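Local coordinates for protein RNA methyltransferase, TrmH family (Porphyromonas gingivalis, PDB 2I6D) that probably methylates RNA, as expected of a member of the knotted, SAM-dependent TrmH (SpoU) family of methyltransferases, at residues P178-A192 against V216-A228. Residues are numbered along the deposited sequence; the frame is centred on the assembly and turned at random. Where two conformers were deposited one is given.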
loop_
_atom_site.group_PDB
_atom_site.type_symbol
_atom_site.label_atom_id
_atom_site.label_comp_id
_atom_site.label_asym_id
_atom_site.label_seq_id
_atom_site.Cartn_x
_atom_site.Cartn_y
_atom_site.Cartn_z
ATOM N N PRO A 178 17.333 0.615 -13.981
ATOM C CA PRO A 178 16.506 1.329 -14.931
ATOM C C PRO A 178 15.263 1.906 -14.253
ATOM O O PRO A 178 14.651 1.257 -13.387
ATOM C CB PRO A 178 16.072 0.232 -15.932
ATOM C CG PRO A 178 16.264 -1.055 -15.189
ATOM C CD PRO A 178 17.390 -0.835 -14.251
ATOM N N VAL A 179 14.906 3.109 -14.662
ATOM C CA VAL A 179 13.764 3.802 -14.118
ATOM C C VAL A 179 12.754 4.051 -15.228
ATOM O O VAL A 179 12.952 4.905 -16.098
ATOM C CB VAL A 179 14.157 5.134 -13.419
ATOM C CG1 VAL A 179 12.925 5.769 -12.780
ATOM C CG2 VAL A 179 15.249 4.894 -12.366
ATOM N N TYR A 180 11.676 3.293 -15.191
ATOM C CA TYR A 180 10.622 3.388 -16.190
ATOM C C TYR A 180 9.526 4.296 -15.655
ATOM O O TYR A 180 9.355 4.437 -14.431
ATOM C CB TYR A 180 10.042 1.992 -16.453
ATOM C CG TYR A 180 11.033 1.073 -17.086
ATOM C CD1 TYR A 180 11.881 0.287 -16.306
ATOM C CD2 TYR A 180 11.119 0.973 -18.472
ATOM C CE1 TYR A 180 12.802 -0.559 -16.894
ATOM C CE2 TYR A 180 12.024 0.127 -19.071
ATOM C CZ TYR A 180 12.864 -0.639 -18.273
ATOM O OH TYR A 180 13.791 -1.475 -18.854
ATOM N N GLY A 181 8.816 4.941 -16.567
ATOM C CA GLY A 181 7.690 5.808 -16.209
ATOM C C GLY A 181 6.560 5.661 -17.198
ATOM O O GLY A 181 6.795 5.520 -18.409
ATOM N N ALA A 182 5.328 5.742 -16.693
ATOM C CA ALA A 182 4.139 5.639 -17.528
ATOM C C ALA A 182 3.702 7.044 -17.966
ATOM O O ALA A 182 3.421 7.909 -17.113
ATOM C CB ALA A 182 3.017 4.953 -16.754
ATOM N N PHE A 183 3.707 7.275 -19.279
ATOM C CA PHE A 183 3.408 8.592 -19.846
ATOM C C PHE A 183 2.428 8.447 -20.979
ATOM O O PHE A 183 2.223 7.345 -21.485
ATOM C CB PHE A 183 4.674 9.233 -20.398
ATOM C CG PHE A 183 5.659 9.636 -19.329
ATOM C CD1 PHE A 183 5.553 10.873 -18.695
ATOM C CD2 PHE A 183 6.691 8.782 -18.966
ATOM C CE1 PHE A 183 6.474 11.248 -17.698
ATOM C CE2 PHE A 183 7.605 9.138 -17.985
ATOM C CZ PHE A 183 7.504 10.390 -17.363
ATOM N N LEU A 184 1.816 9.553 -21.380
ATOM C CA LEU A 184 0.903 9.527 -22.511
ATOM C C LEU A 184 1.654 9.532 -23.838
ATOM O O LEU A 184 1.107 9.168 -24.881
ATOM C CB LEU A 184 -0.079 10.695 -22.419
ATOM C CG LEU A 184 -1.057 10.601 -21.239
ATOM C CD1 LEU A 184 -1.996 11.817 -21.195
ATOM C CD2 LEU A 184 -1.863 9.279 -21.273
ATOM N N ASP A 185 2.900 9.982 -23.780
ATOM C CA ASP A 185 3.818 9.983 -24.922
ATOM C C ASP A 185 5.064 9.211 -24.498
ATOM O O ASP A 185 5.681 9.534 -23.470
ATOM C CB ASP A 185 4.207 11.421 -25.299
ATOM C CG ASP A 185 5.293 11.487 -26.380
ATOM O OD1 ASP A 185 6.275 10.712 -26.303
ATOM O OD2 ASP A 185 5.178 12.331 -27.301
ATOM N N GLY A 186 5.444 8.203 -25.271
ATOM C CA GLY A 186 6.609 7.397 -24.934
ATOM C C GLY A 186 6.649 6.173 -25.820
ATOM O O GLY A 186 5.885 6.062 -26.767
ATOM N N GLN A 187 7.534 5.239 -25.503
ATOM C CA GLN A 187 7.610 3.988 -26.258
ATOM C C GLN A 187 6.454 3.047 -25.898
ATOM O O GLN A 187 6.184 2.848 -24.726
ATOM C CB GLN A 187 8.921 3.283 -25.929
ATOM C CG GLN A 187 9.101 1.981 -26.697
ATOM C CD GLN A 187 10.506 1.436 -26.572
ATOM O OE1 GLN A 187 11.157 1.600 -25.542
ATOM N NE2 GLN A 187 10.968 0.765 -27.615
ATOM N N SER A 188 5.800 2.445 -26.893
ATOM C CA SER A 188 4.779 1.432 -26.602
ATOM C C SER A 188 5.356 0.389 -25.661
ATOM O O SER A 188 6.439 -0.148 -25.917
ATOM C CB SER A 188 4.301 0.718 -27.866
ATOM O OG SER A 188 3.522 -0.407 -27.490
ATOM N N LEU A 189 4.640 0.081 -24.578
ATOM C CA LEU A 189 5.064 -0.950 -23.623
ATOM C C LEU A 189 5.194 -2.339 -24.264
ATOM O O LEU A 189 5.897 -3.198 -23.737
ATOM C CB LEU A 189 4.122 -1.028 -22.402
ATOM C CG LEU A 189 2.890 -1.943 -22.434
ATOM C CD1 LEU A 189 2.402 -2.283 -21.043
ATOM C CD2 LEU A 189 1.770 -1.327 -23.249
ATOM N N TYR A 190 4.496 -2.560 -25.371
ATOM C CA TYR A 190 4.616 -3.822 -26.107
ATOM C C TYR A 190 5.897 -3.930 -26.920
ATOM O O TYR A 190 6.312 -5.031 -27.252
ATOM C CB TYR A 190 3.397 -4.044 -27.010
ATOM C CG TYR A 190 2.109 -3.921 -26.231
ATOM C CD1 TYR A 190 1.926 -4.608 -25.028
ATOM C CD2 TYR A 190 1.089 -3.112 -26.685
ATOM C CE1 TYR A 190 0.746 -4.473 -24.290
ATOM C CE2 TYR A 190 -0.094 -2.986 -25.973
ATOM C CZ TYR A 190 -0.253 -3.658 -24.772
ATOM O OH TYR A 190 -1.457 -3.499 -24.087
ATOM N N GLU A 191 6.508 -2.787 -27.238
ATOM C CA GLU A 191 7.735 -2.753 -28.037
ATOM C C GLU A 191 9.002 -2.607 -27.183
ATOM O O GLU A 191 10.100 -2.867 -27.661
ATOM C CB GLU A 191 7.681 -1.619 -29.073
ATOM C CG GLU A 191 6.472 -1.703 -29.995
ATOM C CD GLU A 191 6.403 -0.576 -31.028
ATOM O OE1 GLU A 191 7.074 0.472 -30.873
ATOM O OE2 GLU A 191 5.651 -0.746 -31.996
ATOM N N ALA A 192 8.852 -2.177 -25.935
ATOM C CA ALA A 192 9.998 -1.933 -25.094
ATOM C C ALA A 192 10.550 -3.276 -24.628
ATOM O O ALA A 192 9.778 -4.120 -24.207
ATOM C CB ALA A 192 9.593 -1.059 -23.897
ATOM N N VAL A 216 10.303 14.650 -11.261
ATOM C CA VAL A 216 10.402 13.194 -11.263
ATOM C C VAL A 216 10.628 12.653 -12.685
ATOM O O VAL A 216 11.444 11.737 -12.891
ATOM C CB VAL A 216 9.144 12.548 -10.599
ATOM C CG1 VAL A 216 9.154 10.991 -10.713
ATOM C CG2 VAL A 216 9.101 12.923 -9.111
ATOM N N ALA A 217 9.914 13.219 -13.660
ATOM C CA ALA A 217 10.058 12.811 -15.054
ATOM C C ALA A 217 11.518 12.985 -15.517
ATOM O O ALA A 217 12.018 12.174 -16.303
ATOM C CB ALA A 217 9.093 13.591 -15.961
ATOM N N ALA A 218 12.202 14.010 -15.011
ATOM C CA ALA A 218 13.607 14.213 -15.355
ATOM C C ALA A 218 14.529 13.059 -14.930
ATOM O O ALA A 218 15.602 12.893 -15.492
ATOM C CB ALA A 218 14.132 15.559 -14.811
ATOM N N GLU A 219 14.107 12.247 -13.969
ATOM C CA GLU A 219 14.914 11.125 -13.508
ATOM C C GLU A 219 14.598 9.803 -14.212
ATOM O O GLU A 219 15.215 8.776 -13.903
ATOM C CB GLU A 219 14.722 10.933 -12.000
ATOM C CG GLU A 219 15.178 12.117 -11.161
ATOM C CD GLU A 219 16.672 12.441 -11.305
ATOM O OE1 GLU A 219 17.495 11.555 -11.643
ATOM O OE2 GLU A 219 17.021 13.603 -11.079
ATOM N N ILE A 220 13.610 9.822 -15.101
ATOM C CA ILE A 220 13.140 8.619 -15.784
ATOM C C ILE A 220 14.075 8.267 -16.926
ATOM O O ILE A 220 14.437 9.149 -17.723
ATOM C CB ILE A 220 11.758 8.863 -16.420
ATOM C CG1 ILE A 220 10.728 9.368 -15.389
ATOM C CG2 ILE A 220 11.306 7.667 -17.202
ATOM C CD1 ILE A 220 10.304 8.431 -14.321
ATOM N N THR A 221 14.482 7.000 -17.016
ATOM C CA THR A 221 15.396 6.600 -18.103
ATOM C C THR A 221 14.650 6.110 -19.337
ATOM O O THR A 221 15.139 6.241 -20.444
ATOM C CB THR A 221 16.445 5.544 -17.672
ATOM O OG1 THR A 221 15.791 4.354 -17.198
ATOM C CG2 THR A 221 17.338 6.102 -16.609
ATOM N N ASP A 222 13.453 5.589 -19.136
ATOM C CA ASP A 222 12.705 4.895 -20.188
ATOM C C ASP A 222 11.215 5.222 -20.053
ATOM O O ASP A 222 10.541 4.746 -19.128
ATOM C CB ASP A 222 12.913 3.385 -20.050
ATOM C CG ASP A 222 14.368 2.967 -20.250
ATOM O OD1 ASP A 222 14.710 2.636 -21.399
ATOM O OD2 ASP A 222 15.178 3.001 -19.294
ATOM N N ARG A 223 10.696 6.020 -20.983
ATOM C CA ARG A 223 9.259 6.348 -20.972
ATOM C C ARG A 223 8.445 5.276 -21.684
ATOM O O ARG A 223 8.756 4.935 -22.823
ATOM C CB ARG A 223 9.001 7.680 -21.683
ATOM C CG ARG A 223 9.620 8.848 -21.028
ATOM C CD ARG A 223 9.456 10.084 -21.940
ATOM N NE ARG A 223 9.175 11.220 -21.082
ATOM C CZ ARG A 223 8.031 11.894 -21.036
ATOM N NH1 ARG A 223 7.941 12.903 -20.182
ATOM N NH2 ARG A 223 7.008 11.607 -21.849
ATOM N N LEU A 224 7.397 4.801 -21.020
ATOM C CA LEU A 224 6.482 3.806 -21.558
ATOM C C LEU A 224 5.081 4.389 -21.732
ATOM O O LEU A 224 4.611 5.205 -20.920
ATOM C CB LEU A 224 6.380 2.592 -20.607
ATOM C CG LEU A 224 7.720 1.923 -20.241
ATOM C CD1 LEU A 224 7.462 0.787 -19.261
ATOM C CD2 LEU A 224 8.386 1.373 -21.523
ATOM N N THR A 225 4.391 3.910 -22.755
ATOM C CA THR A 225 3.017 4.318 -22.986
ATOM C C THR A 225 2.186 3.071 -23.262
ATOM O O THR A 225 2.679 2.108 -23.848
ATOM C CB THR A 225 2.931 5.270 -24.188
ATOM O OG1 THR A 225 3.856 6.347 -24.003
ATOM C CG2 THR A 225 1.552 5.865 -24.306
ATOM N N ILE A 226 0.924 3.104 -22.855
ATOM C CA ILE A 226 -0.043 2.101 -23.257
ATOM C C ILE A 226 -0.840 2.704 -24.402
ATOM O O ILE A 226 -1.621 3.640 -24.204
ATOM C CB ILE A 226 -0.998 1.732 -22.093
ATOM C CG1 ILE A 226 -0.190 1.258 -20.865
ATOM C CG2 ILE A 226 -2.034 0.684 -22.563
ATOM C CD1 ILE A 226 -1.032 1.193 -19.570
ATOM N N PRO A 227 -0.672 2.159 -25.609
ATOM C CA PRO A 227 -1.268 2.774 -26.791
ATOM C C PRO A 227 -2.802 2.730 -26.754
ATOM O O PRO A 227 -3.388 1.724 -26.322
ATOM C CB PRO A 227 -0.750 1.906 -27.955
ATOM C CG PRO A 227 0.328 1.024 -27.362
ATOM C CD PRO A 227 0.063 0.912 -25.908
ATOM N N ALA A 228 -3.427 3.825 -27.174
ATOM C CA ALA A 228 -4.876 3.840 -27.388
ATOM C C ALA A 228 -5.172 3.421 -28.810
ATOM O O ALA A 228 -4.379 3.669 -29.723
ATOM C CB ALA A 228 -5.460 5.213 -27.117
HETATM O O HOH W 1 0.665 5.445 -20.545
HETATM O O HOH W 2 11.173 3.603 -23.487
#
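R223 lays its guanidinium flat over one face of the F183 ring, CZ 3.6 Å from the ring centroid and the two planes 18° apart, a cation-pi stack. A bend at chi3 (141°) brings the group back over the ring, and there NH2 gives a bond to D185 O, close to the guanidinium plane, which limits its rotation. I220 CG1 and A217 CB close on the edge of the same ring near CZ. On the other side of the sheet, L224 sends CD1 to Y180 CD2 (3.7 Å) and CD2 to A192 CB (3.6 Å), while D222 CB lies against Y180 CD2 and CE2, the two side chains pointing the same way.

Between these two layers of side chains, strand 222-225 is inserted between strands 179-182 and 187-188, at one end of the parallel sheet of the SPOUT-type methyltransferase domain. One margin is sewn by L224 N to G181 O (2.8 Å, 171° at the hydrogen) and F183 N to L224 O; the other by Q187 N to R223 O and T225 N to Q187 O. Loop 183-186 links the margins by crossing over the face of 222-225 that carries R223 and T225, and T225 OG1 donates to F183 O from well above its carbonyl plane. At the start of the pairing, V179 O takes two amides, T221 N and D222 N, and T221 OG1 accepts from V179 N (3.0 Å) while donating to D222 OD2. Farther out, W253 of helix 242-255 meets the Y180 ring edge-to-face and touches L224, and R173 forms a salt bridge with E219.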